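Local coordinates for protein beta-glucoside phosphorylase BglX (PDB 5VQE) that acts as a family 3 beta-glucoside phosphorylase, probably cleaving beta-glucosides with phosphate to release glucose 1-phosphate, at residues A[501-514]-A[520-532]. Numbering follows the deposited sequence.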
# COMPACT_ATOMS: atom_id res chain seq x y z
N VAL A 501 29.86 -18.99 4.71
CA VAL A 501 29.05 -19.85 3.84
C VAL A 501 29.85 -21.01 3.25
O VAL A 501 29.24 -22.00 2.82
CB VAL A 501 28.40 -19.03 2.70
CG1 VAL A 501 27.40 -18.01 3.28
CG2 VAL A 501 29.46 -18.33 1.84
N CYS A 502 31.18 -20.93 3.20
CA CYS A 502 31.99 -22.03 2.72
C CYS A 502 32.43 -22.97 3.83
O CYS A 502 33.00 -24.03 3.54
CB CYS A 502 33.23 -21.49 2.00
SG CYS A 502 32.84 -20.51 0.56
N ASP A 503 32.17 -22.60 5.08
CA ASP A 503 32.51 -23.41 6.25
C ASP A 503 31.29 -24.06 6.89
O ASP A 503 31.41 -25.15 7.46
CB ASP A 503 33.22 -22.55 7.30
CG ASP A 503 34.60 -22.09 6.84
OD1 ASP A 503 35.51 -22.94 6.77
OD2 ASP A 503 34.76 -20.89 6.54
N VAL A 504 30.13 -23.41 6.83
CA VAL A 504 28.90 -23.94 7.38
C VAL A 504 27.77 -23.70 6.39
O VAL A 504 27.58 -22.56 5.93
CB VAL A 504 28.58 -23.30 8.74
CG1 VAL A 504 27.29 -23.87 9.32
CG2 VAL A 504 29.74 -23.50 9.72
N PRO A 505 26.99 -24.72 6.01
CA PRO A 505 25.86 -24.48 5.11
C PRO A 505 24.96 -23.37 5.62
O PRO A 505 24.63 -23.32 6.81
CB PRO A 505 25.14 -25.84 5.09
CG PRO A 505 26.21 -26.83 5.40
CD PRO A 505 27.11 -26.14 6.38
N THR A 506 24.58 -22.46 4.73
CA THR A 506 23.79 -21.30 5.09
C THR A 506 22.59 -21.17 4.16
O THR A 506 22.74 -21.21 2.93
CB THR A 506 24.64 -20.02 5.05
OG1 THR A 506 25.71 -20.14 6.00
CG2 THR A 506 23.82 -18.80 5.41
N LEU A 507 21.41 -21.02 4.75
CA LEU A 507 20.15 -20.85 4.03
C LEU A 507 19.57 -19.49 4.38
O LEU A 507 19.51 -19.13 5.56
CB LEU A 507 19.17 -21.97 4.40
CG LEU A 507 17.71 -21.83 3.98
CD1 LEU A 507 17.59 -21.92 2.47
CD2 LEU A 507 16.88 -22.92 4.66
N PHE A 508 19.16 -18.72 3.37
CA PHE A 508 18.67 -17.36 3.57
C PHE A 508 17.21 -17.27 3.11
O PHE A 508 16.91 -17.58 1.95
CB PHE A 508 19.53 -16.34 2.81
CG PHE A 508 19.29 -14.92 3.25
CD1 PHE A 508 18.18 -14.22 2.82
CD2 PHE A 508 20.18 -14.29 4.11
CE1 PHE A 508 17.96 -12.92 3.24
CE2 PHE A 508 19.96 -13.00 4.53
CZ PHE A 508 18.86 -12.31 4.09
N LEU A 509 16.33 -16.85 4.02
CA LEU A 509 14.91 -16.68 3.75
C LEU A 509 14.54 -15.22 3.92
O LEU A 509 14.71 -14.66 5.01
CB LEU A 509 14.07 -17.53 4.72
CG LEU A 509 14.46 -18.99 4.92
CD1 LEU A 509 13.64 -19.59 6.05
CD2 LEU A 509 14.27 -19.78 3.63
N SER A 510 14.02 -14.60 2.86
CA SER A 510 13.44 -13.27 2.96
C SER A 510 11.92 -13.39 3.05
O SER A 510 11.29 -14.02 2.18
CB SER A 510 13.80 -12.39 1.77
OG SER A 510 13.12 -11.15 1.90
N PHE A 511 11.34 -12.77 4.07
CA PHE A 511 9.89 -12.68 4.22
C PHE A 511 9.37 -11.29 3.86
O PHE A 511 8.26 -10.92 4.26
CB PHE A 511 9.48 -13.08 5.63
CG PHE A 511 9.61 -14.57 5.90
CD1 PHE A 511 10.84 -15.13 6.23
CD2 PHE A 511 8.51 -15.41 5.82
CE1 PHE A 511 10.96 -16.50 6.48
CE2 PHE A 511 8.62 -16.77 6.07
CZ PHE A 511 9.86 -17.31 6.40
N SER A 512 10.15 -10.52 3.11
CA SER A 512 9.67 -9.24 2.60
C SER A 512 10.45 -8.83 1.36
O SER A 512 10.10 -9.24 0.25
CB SER A 512 9.74 -8.19 3.70
OG SER A 512 8.89 -7.11 3.40
N ASN A 513 11.52 -8.06 1.53
CA ASN A 513 12.26 -7.50 0.40
C ASN A 513 12.78 -8.62 -0.51
O ASN A 513 13.51 -9.50 -0.03
CB ASN A 513 13.42 -6.65 0.93
CG ASN A 513 14.16 -5.90 -0.17
OD1 ASN A 513 13.98 -6.16 -1.35
ND2 ASN A 513 15.02 -4.98 0.23
N PRO A 514 12.43 -8.63 -1.79
CA PRO A 514 12.87 -9.71 -2.68
C PRO A 514 14.29 -9.55 -3.20
O PRO A 514 14.77 -10.44 -3.92
CB PRO A 514 11.87 -9.64 -3.83
CG PRO A 514 11.58 -8.17 -3.91
CD PRO A 514 11.52 -7.70 -2.49
N VAL A 520 23.57 -10.14 0.38
CA VAL A 520 24.11 -11.45 0.73
C VAL A 520 24.34 -12.26 -0.55
O VAL A 520 23.84 -13.38 -0.68
CB VAL A 520 23.20 -12.19 1.72
CG1 VAL A 520 23.06 -11.39 3.01
CG2 VAL A 520 21.81 -12.48 1.13
N PRO A 521 25.11 -11.74 -1.50
CA PRO A 521 25.31 -12.47 -2.76
C PRO A 521 26.07 -13.77 -2.59
O PRO A 521 25.97 -14.64 -3.47
CB PRO A 521 26.09 -11.48 -3.62
CG PRO A 521 26.83 -10.65 -2.63
CD PRO A 521 25.89 -10.49 -1.47
N MET A 522 26.82 -13.94 -1.50
CA MET A 522 27.56 -15.17 -1.24
C MET A 522 26.66 -16.35 -0.92
O MET A 522 27.11 -17.50 -0.97
CB MET A 522 28.55 -14.94 -0.09
CG MET A 522 27.91 -14.81 1.31
SD MET A 522 27.00 -13.27 1.60
CE MET A 522 28.34 -12.12 1.87
N VAL A 523 25.40 -16.09 -0.58
CA VAL A 523 24.49 -17.15 -0.15
C VAL A 523 24.16 -18.05 -1.34
O VAL A 523 23.91 -17.57 -2.45
CB VAL A 523 23.22 -16.53 0.46
CG1 VAL A 523 22.07 -17.51 0.51
CG2 VAL A 523 23.51 -16.02 1.88
N LYS A 524 24.17 -19.36 -1.10
CA LYS A 524 23.99 -20.34 -2.16
C LYS A 524 22.56 -20.85 -2.27
O LYS A 524 22.19 -21.38 -3.33
CB LYS A 524 24.92 -21.55 -1.93
CG LYS A 524 26.41 -21.20 -1.79
CD LYS A 524 27.26 -22.48 -1.75
CE LYS A 524 28.69 -22.23 -1.27
NZ LYS A 524 29.37 -21.12 -2.00
N THR A 525 21.75 -20.72 -1.22
CA THR A 525 20.34 -21.08 -1.26
C THR A 525 19.53 -19.90 -0.72
O THR A 525 19.76 -19.46 0.41
CB THR A 525 20.06 -22.35 -0.44
OG1 THR A 525 20.98 -23.38 -0.84
CG2 THR A 525 18.64 -22.84 -0.68
N TYR A 526 18.61 -19.40 -1.54
CA TYR A 526 17.89 -18.16 -1.25
C TYR A 526 16.45 -18.33 -1.67
O TYR A 526 16.17 -18.78 -2.78
CB TYR A 526 18.53 -16.97 -1.98
CG TYR A 526 17.84 -15.65 -1.72
CD1 TYR A 526 18.26 -14.82 -0.70
CD2 TYR A 526 16.75 -15.25 -2.49
CE1 TYR A 526 17.62 -13.61 -0.45
CE2 TYR A 526 16.11 -14.04 -2.25
CZ TYR A 526 16.55 -13.23 -1.22
OH TYR A 526 15.92 -12.02 -0.96
N ILE A 527 15.52 -17.97 -0.78
CA ILE A 527 14.09 -18.11 -1.01
C ILE A 527 13.41 -16.79 -0.68
O ILE A 527 13.67 -16.19 0.37
CB ILE A 527 13.48 -19.26 -0.17
CG1 ILE A 527 14.10 -20.60 -0.57
CG2 ILE A 527 11.96 -19.33 -0.36
CD1 ILE A 527 13.95 -21.69 0.48
N ASN A 528 12.52 -16.35 -1.57
CA ASN A 528 11.69 -15.17 -1.33
C ASN A 528 10.28 -15.62 -0.96
O ASN A 528 9.67 -16.40 -1.69
CB ASN A 528 11.64 -14.29 -2.58
CG ASN A 528 12.77 -13.29 -2.64
OD1 ASN A 528 13.31 -12.87 -1.61
ND2 ASN A 528 13.13 -12.88 -3.85
N ALA A 529 9.78 -15.11 0.17
CA ALA A 529 8.42 -15.38 0.61
C ALA A 529 7.52 -14.15 0.62
O ALA A 529 6.30 -14.30 0.75
CB ALA A 529 8.44 -16.00 2.02
N TYR A 530 8.09 -12.94 0.53
CA TYR A 530 7.38 -11.68 0.27
C TYR A 530 6.51 -11.18 1.42
O TYR A 530 6.18 -9.99 1.47
CB TYR A 530 6.48 -11.81 -0.96
CG TYR A 530 7.13 -12.43 -2.18
CD1 TYR A 530 8.04 -11.73 -2.95
CD2 TYR A 530 6.80 -13.72 -2.57
CE1 TYR A 530 8.63 -12.29 -4.06
CE2 TYR A 530 7.37 -14.30 -3.68
CZ TYR A 530 8.29 -13.58 -4.42
OH TYR A 530 8.86 -14.15 -5.53
N THR A 531 6.11 -12.06 2.34
CA THR A 531 5.20 -11.72 3.42
C THR A 531 5.63 -12.41 4.70
O THR A 531 5.93 -13.60 4.68
CB THR A 531 3.77 -12.15 3.09
OG1 THR A 531 3.39 -11.63 1.81
CG2 THR A 531 2.80 -11.67 4.15
N SER A 532 5.62 -11.68 5.81
CA SER A 532 5.98 -12.24 7.12
C SER A 532 4.71 -12.33 7.96
O SER A 532 4.40 -11.45 8.76
CB SER A 532 7.05 -11.41 7.80
OG SER A 532 7.53 -12.10 8.95
O HOH W 1 24.98 -20.20 1.57
O HOH W 2 6.14 -7.97 3.30
O HOH W 3 10.57 -11.91 -0.35
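F508 and S510 run beside Y526 and N528 in two parallel strands, 506-510 and 525-528, whose axes are inclined by 14°. The ladder alternates between chains: F508 N donates to T525 O, I527 N to F508 O, S510 N to I527 O, and A529 N closes it on S510 O at 2.7 Å. Ahead of it, one water joins T506 O to K524 N. On one face of the sheet the F508 and Y526 rings lie side by side, planes 12° apart but slid until they barely overlap, with F508 CD1 3.4 Å from Y526 CE1. V520 crosses F508 at about a right angle and sets CG2 over the ring centre, a CH-pi contact of 3.9 Å to the F508 centroid, while V523 CG1 packs on F508 CB. The two strands neighbour each other in a six-stranded mixed sheet; strand 469-475 flanks 506-510, and 393-397 runs antiparallel to 525-528. On the other face L509 CD2 meets I527 CD1 at 3.7 Å, the side chains pointing the same way; helix 534-544 covers I527, A529 and F511, whose ring edge faces T531 O. At the end of strand 506-510, S510 starts an ST turn, S512 N donating to S510 OG; with OG anti to the backbone N (chi1 176°), that hydroxyl gives its proton to N513 O. N528 ND2 reaches an in-plane lone pair of P514 O at 2.9 Å, tying the loop after the turn to strand 525-528, and N528 OD1 receives a weak bond from Y526 OH.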